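Local coordinates for protein polyguluronate lyase (Corynebacterium sp., PDB 1UAI) that is an alginate lyase that probably cleaves poly(alpha-L-guluronate) chains and folds as a jelly-roll beta-sandwich, at residues M97-A102 and V114-H119; T143-V148 and L177-S182; N104-V109 and Y152-V157; D5-Q10 and F45-K50. All coordinates share one frame; numbering follows the deposited sequence.

Contact 1 (M97-A102 and V114-H119); sequences MVFREA and VGAQIH
Phe-99 and Ala-116 meet face to methyl: CB of Ala-116 lies over one face of the ring, 26° off its normal, displaced toward the rim, and 3.5 Å from Phe-99 CZ. This CH-pi contact depends on chi1 of Phe-99 (65°), which lodges CG between the backbone N and the carbonyl carbon and sends the ring across to the facing strand. Met-97 reaches the same methyl from a neighbouring position. Its chain leaves the backbone with CG opposite the backbone N and runs extended until chi3 bends it, bringing CE to 4.2 Å from Ala-116 CB and 4.0 Å from the backbone O of Gln-117. At the other end Glu-101 shares the first torsion of Phe-99 but is extended beyond CG, so its carboxyl group is carried to the backbone of Gly-115. Glu-101 OE1 comes to 2.7 Å from Gly-115 O, while OE2 is 3.4 Å from Gly-115 CA, a close approach to a residue with no side chain of its own. The two strands run nearly antiparallel, at 157°, with their axes 8.6 Å apart, and belong to opposing sheets of the sandwich, joined here through side chains. Phe-128 on strand 124-131 meets Phe-99 edge-to-face. Within its sheet, strand 95-105 lies between strands 211-223 and 158-165, whose residues Leu-219, Val-221 and Phe-162 also pack against Met-97.

Contact 2 (T143-V148 and L177-S182); sequences THHKLV and LQTTIS
His-145 and Thr-179 approach from opposite directions and are joined by a hydrogen bond of 2.9 Å between His-145 NE2 and Thr-179 OG1, in which either atom could be the donor. The hydroxyl lies at the edge of the imidazole, in its plane, and the angle of 154° makes the bond fairly straight. Thr-179 points OG1 at the ring because chi1 of -174° turns it away from its own backbone N. Ile-181, the buried member of the contact, closes in on the same nitrogen, its CG1 standing 3.9 Å from His-145 NE2, so this end is both polar and closely packed. Strands 144-149 and 176-182 belong to different sheets of the jelly-roll sandwich, the second an outermost strand of its sheet, and the segments 146-148 and 177-182 face each other with axes 7.7 Å apart. Gln-178 and Thr-179 together oppose Val-171 in a classic beta bulge, and both point toward 143-148. Lys-146 and Gln-178 meet more loosely, by van der Waals contact without a hydrogen bond, with Gln-178 nevertheless well covered and the lysine chain on the solvent side. Lys-146, bent at chi2 (64°), crosses Gln-178 at about a right angle, CE passing 3.5 Å from Gln-178 O. Gln-178 is itself folded at chi2, which lays OE1 against Val-148 at 3.7 Å from CG1, while its NE2 is hydrogen-bonded to Val-176 O.

Contact 3 (N104-V109 and Y152-V157); sequences NHLPEV and YKLNTV
With chi1 at -49° in Asn-104 and -57° in Asn-155, each CG stands opposite the carbonyl carbon of its own residue, and the two amides meet nearly coplanar, their planes 29° apart. Asn-104 ND2 donates to Asn-155 OD1 over 2.9 Å, approaching in the carbonyl plane. The other end of the Asn-104 amide is held too, since OD1 accepts from Gln-213 NE2 and is hydrogen-bonded to Ser-215 OG, so both polar atoms of the group are engaged and its rotation is fixed. Leu-154 lies alongside: its CD1 is 3.9 Å from Asn-104 O, and its CD2 touches Leu-106 CD1 at 4.3 Å. Asn-155 is presented by a turn with a grip of its own. Residues 153-156 form a type II beta turn, closed by the bond from Thr-156 N to Lys-153 O at 3.1 Å, with Leu-154 and Asn-155 at its corners. In addition, Thr-156 OG1 donates to Lys-153 O at 2.7 Å, coming from above the carbonyl plane, and Tyr-152 OH donates to Thr-156 O. The turn docks where strand 95-105 ends in a classic beta bulge, Asn-104 and His-105 both facing Gln-213.

Contact 4 (D5-Q10 and F45-K50); sequences DYPAQQ and FQVNAK
Pro-7 sets its CB-CG edge over one face of Phe-45 in a CH-pi contact. Its CG sits 3.8 Å from the ring centroid and 16° off the normal, while CB of Pro-7 touches Phe-45 CZ at 3.4 Å. The ring comes under the proline because chi1 of Phe-45 (179°) turns CG away from the backbone N. Apolar packing continues along the strand at Val-47, whose two methyls part company: CG2 presses on the backbone between Asp-5 and Pro-7, 3.3 Å from Tyr-6 O, whereas CG1 meets Gln-10 CG at 3.9 Å. Gln-10 crosses the valine at about a right angle, bent at chi2, and its NE2 is hydrogen-bonded to the backbone O of Pro-3. The polar link between the segments is a water that donates to Asp-5 O at 2.8 Å and accepts from Val-47 N at 2.9 Å, joining two backbones that do not bond directly. Other hydrogen bonds stiffen each side separately. Gln-9 OE1 takes both Asp-5 N and Tyr-6 N, the first almost in line with its C=O and the second from above the carbonyl plane. Gln-9 N bonds back to Tyr-6 O and Gln-10 N to Pro-7 O, giving two successive i-to-i+3 turns, with helical backbone angles at 7-10 but no regular helix. On the other segment, Gln-46 NE2 donates to Val-47 O at 3.0 Å. The N-terminal segment, tied nearby by the disulfide Cys-4 to Cys-51, thereby packs against 45-47, an outermost strand of the seven-stranded sheet in this jelly-roll sandwich.

From the N terminus, contact 4 comes first, closing a loop of 34 residues and packing the N-terminal segment onto the edge strand 45-47. It is closed before any of the other three opens. Contact 1 closes a short connection between strands 95-105 and 112-119 and faces one sheet onto the other. Contact 3 opens inside that loop, on the end of strand 95-105, and closes at 152-157, so it crosses contact 1, and the two touch where Ala-102 packs on Tyr-152, Asn-155 and Thr-156. Contact 2 opens before contact 3 closes, crosses it in turn, and joins edge strands of the two sheets. Contacts 2 and 4 lie on opposite sides of the chain's centre, their centres about 31 Å apart.

Contact 1 (M97-A102 and V114-H119)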
loop_
_atom_site.group_PDB
_atom_site.type_symbol
_atom_site.label_atom_id
_atom_site.label_comp_id
_atom_site.label_asym_id
_atom_site.label_seq_id
_atom_site.Cartn_x
_atom_site.Cartn_y
_atom_site.Cartn_z
ATOM N N MET A 97 -8.723 6.853 6.031
ATOM C CA MET A 97 -7.879 6.901 4.849
ATOM C C MET A 97 -8.782 6.596 3.671
ATOM O O MET A 97 -9.459 5.563 3.639
ATOM C CB MET A 97 -6.720 5.898 4.839
ATOM C CG MET A 97 -5.999 5.939 3.474
ATOM S SD MET A 97 -4.383 5.155 3.328
ATOM C CE MET A 97 -4.837 3.435 3.540
ATOM N N VAL A 98 -8.825 7.528 2.729
ATOM C CA VAL A 98 -9.590 7.358 1.506
ATOM C C VAL A 98 -8.548 7.317 0.404
ATOM O O VAL A 98 -7.662 8.173 0.346
ATOM C CB VAL A 98 -10.535 8.543 1.229
ATOM C CG1 VAL A 98 -11.228 8.348 -0.117
ATOM C CG2 VAL A 98 -11.559 8.664 2.340
ATOM N N PHE A 99 -8.640 6.320 -0.461
ATOM C CA PHE A 99 -7.685 6.209 -1.546
ATOM C C PHE A 99 -8.355 5.692 -2.804
ATOM O O PHE A 99 -9.395 5.035 -2.745
ATOM C CB PHE A 99 -6.534 5.274 -1.144
ATOM C CG PHE A 99 -6.954 3.844 -0.921
ATOM C CD1 PHE A 99 -6.946 2.927 -1.970
ATOM C CD2 PHE A 99 -7.378 3.418 0.336
ATOM C CE1 PHE A 99 -7.354 1.611 -1.770
ATOM C CE2 PHE A 99 -7.788 2.106 0.544
ATOM C CZ PHE A 99 -7.777 1.201 -0.509
ATOM N N ARG A 100 -7.775 6.035 -3.946
ATOM C CA ARG A 100 -8.268 5.557 -5.226
ATOM C C ARG A 100 -7.062 4.935 -5.889
ATOM O O ARG A 100 -6.031 5.588 -6.051
ATOM C CB ARG A 100 -8.811 6.698 -6.083
ATOM C CG ARG A 100 -10.135 7.231 -5.585
ATOM C CD ARG A 100 -10.683 8.320 -6.481
ATOM N NE ARG A 100 -11.827 8.973 -5.857
ATOM C CZ ARG A 100 -12.441 10.041 -6.351
ATOM N NH1 ARG A 100 -12.018 10.582 -7.486
ATOM N NH2 ARG A 100 -13.468 10.574 -5.705
ATOM N N GLU A 101 -7.174 3.664 -6.252
ATOM C CA GLU A 101 -6.055 2.986 -6.875
ATOM C C GLU A 101 -6.529 1.909 -7.822
ATOM O O GLU A 101 -7.718 1.580 -7.884
ATOM C CB GLU A 101 -5.154 2.346 -5.809
ATOM C CG GLU A 101 -5.803 1.188 -5.052
ATOM C CD GLU A 101 -4.886 0.570 -4.003
ATOM O OE1 GLU A 101 -3.949 1.262 -3.546
ATOM O OE2 GLU A 101 -5.105 -0.601 -3.619
ATOM N N ALA A 102 -5.579 1.375 -8.573
ATOM C CA ALA A 102 -5.847 0.289 -9.493
ATOM C C ALA A 102 -4.655 -0.653 -9.433
ATOM O O ALA A 102 -3.509 -0.208 -9.312
ATOM C CB ALA A 102 -6.020 0.813 -10.916
ATOM N N VAL A 114 -0.772 -6.599 -2.428
ATOM C CA VAL A 114 -1.470 -5.784 -1.432
ATOM C C VAL A 114 -1.349 -4.301 -1.815
ATOM O O VAL A 114 -0.247 -3.810 -2.079
ATOM C CB VAL A 114 -0.878 -6.043 -0.025
ATOM C CG1 VAL A 114 -1.402 -5.029 0.974
ATOM C CG2 VAL A 114 -1.236 -7.455 0.419
ATOM N N GLY A 115 -2.480 -3.595 -1.838
ATOM C CA GLY A 115 -2.478 -2.197 -2.246
ATOM C C GLY A 115 -2.750 -1.117 -1.212
ATOM O O GLY A 115 -2.580 0.068 -1.501
ATOM N N ALA A 116 -3.188 -1.509 -0.025
ATOM C CA ALA A 116 -3.443 -0.551 1.042
ATOM C C ALA A 116 -3.598 -1.318 2.335
ATOM O O ALA A 116 -4.048 -2.466 2.331
ATOM C CB ALA A 116 -4.707 0.250 0.754
ATOM N N GLN A 117 -3.223 -0.701 3.446
ATOM C CA GLN A 117 -3.370 -1.388 4.711
ATOM C C GLN A 117 -3.393 -0.528 5.953
ATOM O O GLN A 117 -3.138 0.680 5.919
ATOM C CB GLN A 117 -2.273 -2.461 4.878
ATOM C CG GLN A 117 -0.903 -2.151 4.261
ATOM C CD GLN A 117 0.194 -3.141 4.680
ATOM O OE1 GLN A 117 1.268 -3.190 4.075
ATOM N NE2 GLN A 117 -0.070 -3.917 5.725
ATOM N N ILE A 118 -3.790 -1.181 7.040
ATOM C CA ILE A 118 -3.742 -0.610 8.374
ATOM C C ILE A 118 -2.769 -1.604 8.992
ATOM O O ILE A 118 -2.952 -2.821 8.877
ATOM C CB ILE A 118 -5.070 -0.675 9.157
ATOM C CG1 ILE A 118 -6.069 0.328 8.580
ATOM C CG2 ILE A 118 -4.805 -0.364 10.639
ATOM C CD1 ILE A 118 -7.415 0.305 9.267
ATOM N N HIS A 119 -1.721 -1.081 9.609
ATOM C CA HIS A 119 -0.693 -1.906 10.225
ATOM C C HIS A 119 -0.490 -1.342 11.626
ATOM O O HIS A 119 -0.777 -0.169 11.863
ATOM C CB HIS A 119 0.594 -1.763 9.402
ATOM C CG HIS A 119 1.606 -2.842 9.637
ATOM N ND1 HIS A 119 2.324 -2.955 10.809
ATOM C CD2 HIS A 119 2.035 -3.843 8.834
ATOM C CE1 HIS A 119 3.153 -3.980 10.716
ATOM N NE2 HIS A 119 2.998 -4.535 9.528
#

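Contact 2 (T143-V148 and L177-S182)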
loop_
_atom_site.group_PDB
_atom_site.type_symbol
_atom_site.label_atom_id
_atom_site.label_comp_id
_atom_site.label_asym_id
_atom_site.label_seq_id
_atom_site.Cartn_x
_atom_site.Cartn_y
_atom_site.Cartn_z
ATOM N N THR A 143 -6.154 -14.146 4.977
ATOM C CA THR A 143 -6.057 -13.476 3.684
ATOM C C THR A 143 -7.366 -13.447 2.899
ATOM O O THR A 143 -7.485 -12.699 1.927
ATOM C CB THR A 143 -4.996 -14.149 2.787
ATOM O OG1 THR A 143 -5.359 -15.518 2.572
ATOM C CG2 THR A 143 -3.619 -14.084 3.434
ATOM N N HIS A 144 -8.340 -14.257 3.313
ATOM C CA HIS A 144 -9.626 -14.329 2.621
ATOM C C HIS A 144 -10.811 -13.939 3.507
ATOM O O HIS A 144 -11.935 -14.382 3.280
ATOM C CB HIS A 144 -9.848 -15.748 2.087
ATOM C CG HIS A 144 -8.871 -16.166 1.032
ATOM N ND1 HIS A 144 -8.763 -17.469 0.597
ATOM C CD2 HIS A 144 -7.967 -15.455 0.315
ATOM C CE1 HIS A 144 -7.836 -17.544 -0.340
ATOM N NE2 HIS A 144 -7.336 -16.336 -0.529
ATOM N N HIS A 145 -10.559 -13.104 4.509
ATOM C CA HIS A 145 -11.604 -12.671 5.432
ATOM C C HIS A 145 -12.905 -12.272 4.734
ATOM O O HIS A 145 -13.984 -12.745 5.097
ATOM C CB HIS A 145 -11.082 -11.510 6.279
ATOM C CG HIS A 145 -12.131 -10.859 7.122
ATOM N ND1 HIS A 145 -12.708 -11.477 8.212
ATOM C CD2 HIS A 145 -12.723 -9.645 7.021
ATOM C CE1 HIS A 145 -13.609 -10.671 8.744
ATOM N NE2 HIS A 145 -13.638 -9.554 8.040
ATOM N N LYS A 146 -12.803 -11.402 3.736
ATOM C CA LYS A 146 -13.976 -10.955 2.996
ATOM C C LYS A 146 -13.661 -10.761 1.522
ATOM O O LYS A 146 -12.794 -9.968 1.162
ATOM C CB LYS A 146 -14.509 -9.638 3.577
ATOM C CG LYS A 146 -15.549 -8.928 2.707
ATOM C CD LYS A 146 -16.828 -9.733 2.530
ATOM C CE LYS A 146 -17.818 -8.970 1.660
ATOM N NZ LYS A 146 -19.095 -9.708 1.471
ATOM N N LEU A 147 -14.357 -11.506 0.673
ATOM C CA LEU A 147 -14.179 -11.367 -0.763
ATOM C C LEU A 147 -14.996 -10.154 -1.197
ATOM O O LEU A 147 -16.208 -10.114 -0.995
ATOM C CB LEU A 147 -14.696 -12.606 -1.501
ATOM C CG LEU A 147 -14.697 -12.497 -3.030
ATOM C CD1 LEU A 147 -13.268 -12.525 -3.550
ATOM C CD2 LEU A 147 -15.507 -13.639 -3.629
ATOM N N VAL A 148 -14.331 -9.156 -1.765
ATOM C CA VAL A 148 -15.026 -7.968 -2.243
ATOM C C VAL A 148 -15.651 -8.309 -3.594
ATOM O O VAL A 148 -16.829 -8.041 -3.835
ATOM C CB VAL A 148 -14.049 -6.785 -2.405
ATOM C CG1 VAL A 148 -14.769 -5.592 -3.017
ATOM C CG2 VAL A 148 -13.461 -6.415 -1.048
ATOM N N LEU A 177 -19.963 -0.649 2.389
ATOM C CA LEU A 177 -19.321 -1.284 3.535
ATOM C C LEU A 177 -19.108 -2.762 3.228
ATOM O O LEU A 177 -20.054 -3.480 2.895
ATOM C CB LEU A 177 -20.196 -1.128 4.783
ATOM C CG LEU A 177 -19.661 -1.729 6.086
ATOM C CD1 LEU A 177 -18.328 -1.092 6.448
ATOM C CD2 LEU A 177 -20.672 -1.506 7.198
ATOM N N GLN A 178 -17.863 -3.212 3.344
ATOM C CA GLN A 178 -17.511 -4.598 3.056
ATOM C C GLN A 178 -17.412 -5.449 4.309
ATOM O O GLN A 178 -17.799 -6.619 4.312
ATOM C CB GLN A 178 -16.176 -4.655 2.316
ATOM C CG GLN A 178 -16.179 -3.932 0.985
ATOM C CD GLN A 178 -17.207 -4.499 0.031
ATOM O OE1 GLN A 178 -17.214 -5.698 -0.244
ATOM N NE2 GLN A 178 -18.083 -3.641 -0.481
ATOM N N THR A 179 -16.875 -4.862 5.372
ATOM C CA THR A 179 -16.718 -5.578 6.625
ATOM C C THR A 179 -16.406 -4.617 7.759
ATOM O O THR A 179 -15.933 -3.502 7.533
ATOM C CB THR A 179 -15.570 -6.614 6.533
ATOM O OG1 THR A 179 -15.528 -7.392 7.735
ATOM C CG2 THR A 179 -14.225 -5.917 6.347
ATOM N N THR A 180 -16.706 -5.058 8.976
ATOM C CA THR A 180 -16.426 -4.291 10.179
ATOM C C THR A 180 -15.590 -5.232 11.035
ATOM O O THR A 180 -16.030 -6.334 11.368
ATOM C CB THR A 180 -17.712 -3.901 10.929
ATOM O OG1 THR A 180 -18.520 -3.077 10.082
ATOM C CG2 THR A 180 -17.374 -3.128 12.196
ATOM N N ILE A 181 -14.378 -4.799 11.364
ATOM C CA ILE A 181 -13.449 -5.605 12.141
ATOM C C ILE A 181 -13.185 -5.021 13.522
ATOM O O ILE A 181 -12.882 -3.837 13.655
ATOM C CB ILE A 181 -12.107 -5.735 11.381
ATOM C CG1 ILE A 181 -12.343 -6.458 10.051
ATOM C CG2 ILE A 181 -11.083 -6.474 12.231
ATOM C CD1 ILE A 181 -11.149 -6.447 9.120
ATOM N N SER A 182 -13.309 -5.856 14.547
ATOM C CA SER A 182 -13.052 -5.419 15.914
ATOM C C SER A 182 -11.542 -5.278 16.072
ATOM O O SER A 182 -10.786 -6.192 15.742
ATOM C CB SER A 182 -13.594 -6.441 16.915
ATOM O OG SER A 182 -15.006 -6.530 16.838
#

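Contact 3 (N104-V109 and Y152-V157)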
loop_
_atom_site.group_PDB
_atom_site.type_symbol
_atom_site.label_atom_id
_atom_site.label_comp_id
_atom_site.label_asym_id
_atom_site.label_seq_id
_atom_site.Cartn_x
_atom_site.Cartn_y
_atom_site.Cartn_z
ATOM N N ASN A 104 -2.347 -2.934 -11.416
ATOM C CA ASN A 104 -1.995 -2.993 -12.837
ATOM C C ASN A 104 -1.300 -4.258 -13.308
ATOM O O ASN A 104 -1.404 -4.626 -14.478
ATOM C CB ASN A 104 -1.044 -1.849 -13.215
ATOM C CG ASN A 104 -1.512 -0.493 -12.746
ATOM O OD1 ASN A 104 -0.764 0.222 -12.073
ATOM N ND2 ASN A 104 -2.731 -0.113 -13.114
ATOM N N HIS A 105 -0.580 -4.914 -12.411
ATOM C CA HIS A 105 0.207 -6.070 -12.806
ATOM C C HIS A 105 0.389 -6.990 -11.614
ATOM O O HIS A 105 0.485 -6.530 -10.476
ATOM C CB HIS A 105 1.564 -5.548 -13.297
ATOM C CG HIS A 105 2.244 -6.421 -14.304
ATOM N ND1 HIS A 105 3.051 -7.480 -13.949
ATOM C CD2 HIS A 105 2.278 -6.358 -15.655
ATOM C CE1 HIS A 105 3.556 -8.029 -15.039
ATOM N NE2 HIS A 105 3.104 -7.366 -16.088
ATOM N N LEU A 106 0.449 -8.288 -11.883
ATOM C CA LEU A 106 0.612 -9.280 -10.833
ATOM C C LEU A 106 1.790 -10.192 -11.119
ATOM O O LEU A 106 2.117 -10.457 -12.275
ATOM C CB LEU A 106 -0.654 -10.131 -10.715
ATOM C CG LEU A 106 -1.916 -9.405 -10.249
ATOM C CD1 LEU A 106 -3.127 -10.301 -10.432
ATOM C CD2 LEU A 106 -1.756 -8.998 -8.791
ATOM N N PRO A 107 2.451 -10.681 -10.063
ATOM C CA PRO A 107 3.590 -11.575 -10.275
ATOM C C PRO A 107 3.113 -12.923 -10.810
ATOM O O PRO A 107 1.937 -13.280 -10.677
ATOM C CB PRO A 107 4.212 -11.679 -8.883
ATOM C CG PRO A 107 3.041 -11.478 -7.967
ATOM C CD PRO A 107 2.270 -10.373 -8.634
ATOM N N GLU A 108 4.029 -13.660 -11.424
ATOM C CA GLU A 108 3.726 -14.974 -11.972
ATOM C C GLU A 108 3.573 -16.002 -10.854
ATOM O O GLU A 108 4.066 -15.801 -9.744
ATOM C CB GLU A 108 4.860 -15.427 -12.898
ATOM C CG GLU A 108 5.057 -14.579 -14.142
ATOM C CD GLU A 108 3.907 -14.710 -15.119
ATOM O OE1 GLU A 108 3.516 -15.858 -15.419
ATOM O OE2 GLU A 108 3.399 -13.672 -15.591
ATOM N N VAL A 109 2.877 -17.094 -11.165
ATOM C CA VAL A 109 2.669 -18.219 -10.254
ATOM C C VAL A 109 1.817 -17.959 -9.013
ATOM O O VAL A 109 0.875 -18.702 -8.739
ATOM C CB VAL A 109 4.029 -18.804 -9.802
ATOM C CG1 VAL A 109 3.810 -20.103 -9.055
ATOM C CG2 VAL A 109 4.931 -19.025 -11.008
ATOM N N TYR A 152 -12.461 -8.667 -10.230
ATOM C CA TYR A 152 -11.671 -7.442 -10.292
ATOM C C TYR A 152 -10.840 -7.502 -11.566
ATOM O O TYR A 152 -10.085 -8.451 -11.785
ATOM C CB TYR A 152 -10.718 -7.293 -9.102
ATOM C CG TYR A 152 -9.873 -6.049 -9.253
ATOM C CD1 TYR A 152 -10.411 -4.786 -8.999
ATOM C CD2 TYR A 152 -8.586 -6.119 -9.790
ATOM C CE1 TYR A 152 -9.695 -3.625 -9.285
ATOM C CE2 TYR A 152 -7.864 -4.964 -10.084
ATOM C CZ TYR A 152 -8.425 -3.724 -9.834
ATOM O OH TYR A 152 -7.726 -2.588 -10.172
ATOM N N LYS A 153 -10.971 -6.474 -12.393
ATOM C CA LYS A 153 -10.255 -6.411 -13.656
ATOM C C LYS A 153 -9.064 -5.470 -13.554
ATOM O O LYS A 153 -9.205 -4.322 -13.136
ATOM C CB LYS A 153 -11.223 -5.963 -14.751
ATOM C CG LYS A 153 -12.434 -6.884 -14.835
ATOM C CD LYS A 153 -13.543 -6.341 -15.713
ATOM C CE LYS A 153 -14.723 -7.304 -15.722
ATOM N NZ LYS A 153 -15.871 -6.796 -16.518
ATOM N N LEU A 154 -7.887 -5.967 -13.921
ATOM C CA LEU A 154 -6.681 -5.157 -13.853
ATOM C C LEU A 154 -6.875 -3.797 -14.506
ATOM O O LEU A 154 -7.534 -3.668 -15.543
ATOM C CB LEU A 154 -5.502 -5.885 -14.508
ATOM C CG LEU A 154 -4.965 -7.121 -13.778
ATOM C CD1 LEU A 154 -3.797 -7.699 -14.563
ATOM C CD2 LEU A 154 -4.525 -6.747 -12.370
ATOM N N ASN A 155 -6.300 -2.789 -13.859
ATOM C CA ASN A 155 -6.341 -1.400 -14.295
ATOM C C ASN A 155 -7.642 -0.672 -13.998
ATOM O O ASN A 155 -7.828 0.469 -14.416
ATOM C CB ASN A 155 -5.991 -1.300 -15.782
ATOM C CG ASN A 155 -4.633 -1.892 -16.084
ATOM O OD1 ASN A 155 -3.667 -1.651 -15.358
ATOM N ND2 ASN A 155 -4.550 -2.675 -17.151
ATOM N N THR A 156 -8.542 -1.321 -13.268
ATOM C CA THR A 156 -9.797 -0.679 -12.910
ATOM C C THR A 156 -9.584 0.100 -11.620
ATOM O O THR A 156 -9.153 -0.454 -10.607
ATOM C CB THR A 156 -10.927 -1.697 -12.682
ATOM O OG1 THR A 156 -11.082 -2.512 -13.849
ATOM C CG2 THR A 156 -12.240 -0.973 -12.416
ATOM N N VAL A 157 -9.881 1.392 -11.662
ATOM C CA VAL A 157 -9.723 2.234 -10.490
ATOM C C VAL A 157 -10.923 2.075 -9.570
ATOM O O VAL A 157 -12.069 2.080 -10.020
ATOM C CB VAL A 157 -9.595 3.724 -10.882
ATOM C CG1 VAL A 157 -9.474 4.589 -9.631
ATOM C CG2 VAL A 157 -8.385 3.921 -11.780
#

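Contact 4 (D5-Q10 and F45-K50)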
loop_
_atom_site.group_PDB
_atom_site.type_symbol
_atom_site.label_atom_id
_atom_site.label_comp_id
_atom_site.label_asym_id
_atom_site.label_seq_id
_atom_site.Cartn_x
_atom_site.Cartn_y
_atom_site.Cartn_z
ATOM N N ASP A 5 6.621 15.280 -13.085
ATOM C CA ASP A 5 7.988 14.885 -12.761
ATOM C C ASP A 5 8.190 14.069 -11.487
ATOM O O ASP A 5 9.019 13.159 -11.463
ATOM C CB ASP A 5 8.895 16.120 -12.708
ATOM C CG ASP A 5 8.914 16.888 -14.016
ATOM O OD1 ASP A 5 8.874 16.245 -15.087
ATOM O OD2 ASP A 5 8.984 18.132 -13.974
ATOM N N TYR A 6 7.439 14.381 -10.437
ATOM C CA TYR A 6 7.594 13.675 -9.167
ATOM C C TYR A 6 6.275 13.215 -8.575
ATOM O O TYR A 6 5.263 13.903 -8.687
ATOM C CB TYR A 6 8.270 14.584 -8.136
ATOM C CG TYR A 6 9.585 15.163 -8.584
ATOM C CD1 TYR A 6 10.696 14.346 -8.774
ATOM C CD2 TYR A 6 9.721 16.528 -8.823
ATOM C CE1 TYR A 6 11.912 14.873 -9.191
ATOM C CE2 TYR A 6 10.934 17.069 -9.241
ATOM C CZ TYR A 6 12.023 16.232 -9.422
ATOM O OH TYR A 6 13.231 16.756 -9.824
ATOM N N PRO A 7 6.266 12.034 -7.934
ATOM C CA PRO A 7 5.026 11.545 -7.327
ATOM C C PRO A 7 4.426 12.595 -6.384
ATOM O O PRO A 7 3.207 12.699 -6.257
ATOM C CB PRO A 7 5.491 10.298 -6.587
ATOM C CG PRO A 7 6.493 9.734 -7.542
ATOM C CD PRO A 7 7.286 10.967 -7.967
ATOM N N ALA A 8 5.289 13.378 -5.740
ATOM C CA ALA A 8 4.849 14.413 -4.806
ATOM C C ALA A 8 4.045 15.531 -5.469
ATOM O O ALA A 8 3.479 16.379 -4.781
ATOM C CB ALA A 8 6.053 14.999 -4.074
ATOM N N GLN A 9 4.007 15.542 -6.798
ATOM C CA GLN A 9 3.240 16.552 -7.525
ATOM C C GLN A 9 1.845 16.018 -7.851
ATOM O O GLN A 9 0.956 16.779 -8.228
ATOM C CB GLN A 9 3.950 16.941 -8.826
ATOM C CG GLN A 9 5.327 17.550 -8.627
ATOM C CD GLN A 9 6.029 17.852 -9.936
ATOM O OE1 GLN A 9 6.045 17.028 -10.847
ATOM N NE2 GLN A 9 6.628 19.035 -10.030
ATOM N N GLN A 10 1.661 14.709 -7.701
ATOM C CA GLN A 10 0.384 14.049 -7.981
ATOM C C GLN A 10 -0.455 13.827 -6.723
ATOM O O GLN A 10 -1.687 13.860 -6.771
ATOM C CB GLN A 10 0.634 12.697 -8.650
ATOM C CG GLN A 10 1.139 12.773 -10.079
ATOM C CD GLN A 10 0.079 13.271 -11.039
ATOM O OE1 GLN A 10 -1.089 12.899 -10.934
ATOM N NE2 GLN A 10 0.484 14.104 -11.992
ATOM N N PHE A 45 8.917 3.827 -8.341
ATOM C CA PHE A 45 8.179 4.909 -7.700
ATOM C C PHE A 45 8.318 6.130 -8.598
ATOM O O PHE A 45 9.317 6.844 -8.542
ATOM C CB PHE A 45 8.789 5.178 -6.322
ATOM C CG PHE A 45 8.136 6.301 -5.571
ATOM C CD1 PHE A 45 6.825 6.189 -5.121
ATOM C CD2 PHE A 45 8.843 7.468 -5.295
ATOM C CE1 PHE A 45 6.225 7.225 -4.405
ATOM C CE2 PHE A 45 8.252 8.509 -4.581
ATOM C CZ PHE A 45 6.941 8.386 -4.135
ATOM N N GLN A 46 7.302 6.371 -9.417
ATOM C CA GLN A 46 7.341 7.471 -10.369
ATOM C C GLN A 46 5.936 7.906 -10.742
ATOM O O GLN A 46 4.961 7.225 -10.435
ATOM C CB GLN A 46 8.034 6.998 -11.650
ATOM C CG GLN A 46 7.259 5.868 -12.337
ATOM C CD GLN A 46 7.758 5.555 -13.732
ATOM O OE1 GLN A 46 8.759 4.860 -13.909
ATOM N NE2 GLN A 46 7.061 6.073 -14.737
ATOM N N VAL A 47 5.832 9.052 -11.402
ATOM C CA VAL A 47 4.537 9.503 -11.891
ATOM C C VAL A 47 4.298 8.563 -13.074
ATOM O O VAL A 47 5.244 8.214 -13.786
ATOM C CB VAL A 47 4.589 10.956 -12.414
ATOM C CG1 VAL A 47 3.262 11.324 -13.069
ATOM C CG2 VAL A 47 4.893 11.907 -11.272
ATOM N N ASN A 48 3.061 8.126 -13.285
ATOM C CA ASN A 48 2.815 7.240 -14.413
ATOM C C ASN A 48 2.961 8.000 -15.731
ATOM O O ASN A 48 2.966 9.232 -15.753
ATOM C CB ASN A 48 1.435 6.571 -14.305
ATOM C CG ASN A 48 0.294 7.563 -14.205
ATOM O OD1 ASN A 48 0.480 8.771 -14.332
ATOM N ND2 ASN A 48 -0.909 7.046 -13.980
ATOM N N ALA A 49 3.105 7.260 -16.826
ATOM C CA ALA A 49 3.278 7.860 -18.145
ATOM C C ALA A 49 2.167 8.842 -18.510
ATOM O O ALA A 49 2.423 9.862 -19.152
ATOM C CB ALA A 49 3.376 6.766 -19.206
ATOM N N LYS A 50 0.939 8.542 -18.098
ATOM C CA LYS A 50 -0.192 9.410 -18.409
ATOM C C LYS A 50 -0.295 10.651 -17.527
ATOM O O LYS A 50 -1.186 11.479 -17.720
ATOM C CB LYS A 50 -1.500 8.615 -18.349
ATOM C CG LYS A 50 -1.654 7.609 -19.481
ATOM C CD LYS A 50 -3.004 6.913 -19.426
ATOM C CE LYS A 50 -3.186 5.956 -20.596
ATOM N NZ LYS A 50 -2.185 4.854 -20.573
HETATM O O HOH W 1 8.313 10.469 -11.817
#